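Local structure of conserved hypothetical protein BT1257 (Bacteroides thetaiotaomicron, 2FG1) at residues A[27-35]-A[49-57]. The protein is of unknown function but carries a macro domain, and may remove ADP-ribose from modified thymidine in DNA by hydrolysis. Numbering follows the deposited sequence.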
# COMPACT_ATOMS: atom_id res chain seq x y z
N ILE A 27 -1.14 -0.04 -3.26
CA ILE A 27 -0.44 -0.74 -4.34
C ILE A 27 -0.40 0.10 -5.60
O ILE A 27 -1.45 0.49 -6.15
CB ILE A 27 -1.09 -2.11 -4.64
CG1 ILE A 27 -0.97 -3.05 -3.43
CG2 ILE A 27 -0.42 -2.75 -5.86
CD1 ILE A 27 -1.77 -4.35 -3.56
N CYS A 28 0.83 0.36 -6.05
CA CYS A 28 1.11 1.06 -7.28
C CYS A 28 1.53 0.08 -8.37
O CYS A 28 1.98 -1.04 -8.10
CB CYS A 28 2.24 2.07 -7.05
SG CYS A 28 1.85 3.36 -5.90
N ASN A 29 1.38 0.52 -9.61
CA ASN A 29 1.87 -0.28 -10.73
C ASN A 29 3.32 0.05 -11.09
O ASN A 29 3.90 1.04 -10.62
CB ASN A 29 0.96 -0.12 -11.94
CG ASN A 29 0.92 1.30 -12.43
OD1 ASN A 29 1.86 1.77 -13.07
ND2 ASN A 29 -0.15 2.02 -12.09
N ASP A 30 3.88 -0.79 -11.95
CA ASP A 30 5.28 -0.67 -12.36
C ASP A 30 5.49 0.07 -13.69
O ASP A 30 6.56 -0.05 -14.29
CB ASP A 30 5.96 -2.05 -12.38
CG ASP A 30 5.33 -3.01 -13.38
OD1 ASP A 30 4.37 -2.62 -14.08
OD2 ASP A 30 5.81 -4.16 -13.45
N ILE A 31 4.48 0.81 -14.15
CA ILE A 31 4.63 1.58 -15.38
C ILE A 31 4.46 3.09 -15.19
O ILE A 31 4.43 3.84 -16.16
CB ILE A 31 3.72 1.07 -16.55
CG1 ILE A 31 2.24 1.37 -16.32
CG2 ILE A 31 3.96 -0.41 -16.82
CD1 ILE A 31 1.41 1.39 -17.62
N GLY A 32 4.35 3.54 -13.94
CA GLY A 32 4.24 4.96 -13.67
C GLY A 32 2.83 5.52 -13.79
O GLY A 32 2.65 6.74 -13.77
N GLY A 33 1.82 4.66 -13.89
CA GLY A 33 0.43 5.13 -13.99
C GLY A 33 -0.13 5.56 -12.65
O GLY A 33 0.04 4.84 -11.66
N TRP A 34 -0.79 6.71 -12.61
CA TRP A 34 -1.42 7.18 -11.38
C TRP A 34 -2.68 7.93 -11.78
O TRP A 34 -2.65 9.13 -12.04
CB TRP A 34 -0.42 8.04 -10.61
CG TRP A 34 -0.85 8.56 -9.25
CD1 TRP A 34 -1.80 9.51 -8.98
CD2 TRP A 34 -0.26 8.20 -7.99
NE1 TRP A 34 -1.85 9.75 -7.61
CE2 TRP A 34 -0.92 8.96 -6.99
CE3 TRP A 34 0.74 7.30 -7.61
CZ2 TRP A 34 -0.60 8.84 -5.64
CZ3 TRP A 34 1.07 7.21 -6.27
CH2 TRP A 34 0.40 7.97 -5.30
N GLY A 35 -3.79 7.21 -11.87
CA GLY A 35 -5.01 7.84 -12.38
C GLY A 35 -6.33 7.16 -12.08
O GLY A 35 -7.37 7.65 -12.50
N PRO A 49 2.54 12.21 -2.39
CA PRO A 49 2.69 10.81 -2.82
C PRO A 49 2.77 10.65 -4.34
O PRO A 49 3.64 9.95 -4.84
CB PRO A 49 1.45 10.12 -2.24
CG PRO A 49 1.09 10.96 -1.05
CD PRO A 49 1.36 12.38 -1.52
N GLU A 50 1.88 11.33 -5.06
CA GLU A 50 1.88 11.26 -6.51
C GLU A 50 3.18 11.81 -7.11
O GLU A 50 3.79 11.18 -7.98
CB GLU A 50 0.69 12.03 -7.08
CG GLU A 50 0.67 12.03 -8.61
CD GLU A 50 -0.50 12.77 -9.21
OE1 GLU A 50 -1.46 13.14 -8.49
OE2 GLU A 50 -0.45 12.98 -10.44
N GLU A 51 3.59 12.98 -6.64
CA GLU A 51 4.78 13.62 -7.22
C GLU A 51 6.04 12.78 -6.97
O GLU A 51 6.87 12.61 -7.86
CB GLU A 51 4.94 15.05 -6.74
CG GLU A 51 6.24 15.72 -7.25
CD GLU A 51 6.32 15.87 -8.77
OE1 GLU A 51 5.31 15.59 -9.48
OE2 GLU A 51 7.39 16.29 -9.25
N ALA A 52 6.16 12.25 -5.76
CA ALA A 52 7.28 11.39 -5.43
C ALA A 52 7.29 10.15 -6.31
O ALA A 52 8.34 9.73 -6.80
CB ALA A 52 7.24 11.02 -3.95
N TYR A 53 6.11 9.56 -6.52
CA TYR A 53 6.01 8.36 -7.35
C TYR A 53 6.38 8.65 -8.81
O TYR A 53 7.09 7.88 -9.45
CB TYR A 53 4.58 7.81 -7.27
CG TYR A 53 4.29 6.69 -8.23
CD1 TYR A 53 4.66 5.38 -7.96
CD2 TYR A 53 3.61 6.95 -9.42
CE1 TYR A 53 4.38 4.35 -8.85
CE2 TYR A 53 3.32 5.93 -10.31
CZ TYR A 53 3.70 4.64 -10.03
OH TYR A 53 3.39 3.66 -10.94
N ARG A 54 5.87 9.76 -9.35
CA ARG A 54 6.16 10.11 -10.73
C ARG A 54 7.65 10.41 -10.94
O ARG A 54 8.24 10.01 -11.94
CB ARG A 54 5.29 11.27 -11.18
CG ARG A 54 3.81 10.89 -11.27
CD ARG A 54 3.05 11.91 -12.10
NE ARG A 54 1.59 11.80 -12.05
CZ ARG A 54 0.84 10.95 -12.75
NH1 ARG A 54 1.38 10.02 -13.54
NH2 ARG A 54 -0.49 11.03 -12.65
N GLN A 55 8.28 11.05 -9.95
CA GLN A 55 9.73 11.26 -10.02
C GLN A 55 10.48 9.95 -9.92
O GLN A 55 11.49 9.73 -10.59
CB GLN A 55 10.22 12.23 -8.94
CG GLN A 55 9.79 13.67 -9.20
CD GLN A 55 10.55 14.68 -8.35
OE1 GLN A 55 11.70 14.45 -7.97
NE2 GLN A 55 9.92 15.82 -8.09
N TRP A 56 9.99 9.05 -9.07
CA TRP A 56 10.58 7.72 -8.94
C TRP A 56 10.55 6.96 -10.28
O TRP A 56 11.56 6.39 -10.71
CB TRP A 56 9.85 6.97 -7.84
CG TRP A 56 10.39 5.63 -7.44
CD1 TRP A 56 11.64 5.12 -7.66
CD2 TRP A 56 9.68 4.65 -6.69
NE1 TRP A 56 11.74 3.85 -7.11
CE2 TRP A 56 10.54 3.55 -6.51
CE3 TRP A 56 8.38 4.58 -6.18
CZ2 TRP A 56 10.15 2.40 -5.81
CZ3 TRP A 56 8.00 3.44 -5.48
CH2 TRP A 56 8.89 2.37 -5.30
N TYR A 57 9.40 7.00 -10.96
CA TYR A 57 9.28 6.36 -12.26
C TYR A 57 10.33 6.87 -13.23
O TYR A 57 10.98 6.10 -13.94
CB TYR A 57 7.87 6.56 -12.85
CG TYR A 57 7.80 6.05 -14.27
CD1 TYR A 57 7.79 4.69 -14.54
CD2 TYR A 57 7.79 6.93 -15.36
CE1 TYR A 57 7.75 4.20 -15.83
CE2 TYR A 57 7.76 6.45 -16.67
CZ TYR A 57 7.74 5.08 -16.88
OH TYR A 57 7.70 4.57 -18.17
O HOH W 1 4.15 8.87 -14.24
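Gly-32 and Tyr-57 bring the two backbones nearest, their CA atoms 5.4 Å apart, where the turn after strand 22-29 passes over helix 48-59; Trp-34 and Glu-50 stand further apart. Tyr-53 reaches this turn with its OH, 3.1 Å from Gly-32 CA. With CG anti to the backbone N (chi1 172°), its ring runs out from the helix, and Tyr-53 OH donates to Asn-29 O at 2.7 Å from above the Asn-29 carbonyl plane, while Asn-29 O itself lies in the plane of the Tyr-53 ring, at its edge. Cys-28 CB packs on Tyr-53 CE1, and Cys-28 SG meets the same ring obliquely. The Asn-29 amide, turned 87° from that ring, stiffens the turn: OD1 accepts from Ile-31 N and Gly-33 N in the carbonyl plane, while ND2 donates to Gly-33 O at 2.9 Å. Gly-32 CA lies over the face of Tyr-57, a CH-pi contact 4.1 Å from the ring centroid; any CB there would clash with Tyr-57 CG. The Trp-34 indole carries the other end. Glu-50 CG sits over its five-membered ring, 3.6 Å from the centroid, and the six-membered ring meets Tyr-53 obliquely, planes at 41°. Trp-34 NE1 and Glu-50 OE1 both hydrogen-bond to Ser-43 OG of helix 38-45. Arg-54 grips Glu-50 OE2 side-on through NE and NH2, laying one guanidinium face on Trp-34 CB, while a water bridges NH1 to Gly-32 O. Replacing Trp-34 by alanine would probably leave Glu-50 CG and Tyr-53 facing a gap and rob Ser-43 of one partner. The Asn-29 OD1 bond to Ile-31 N defines an Asx turn, which shapes the loop leaving central strand 22-29; this loop packs on helix 48-59 in the alpha/beta macro fold.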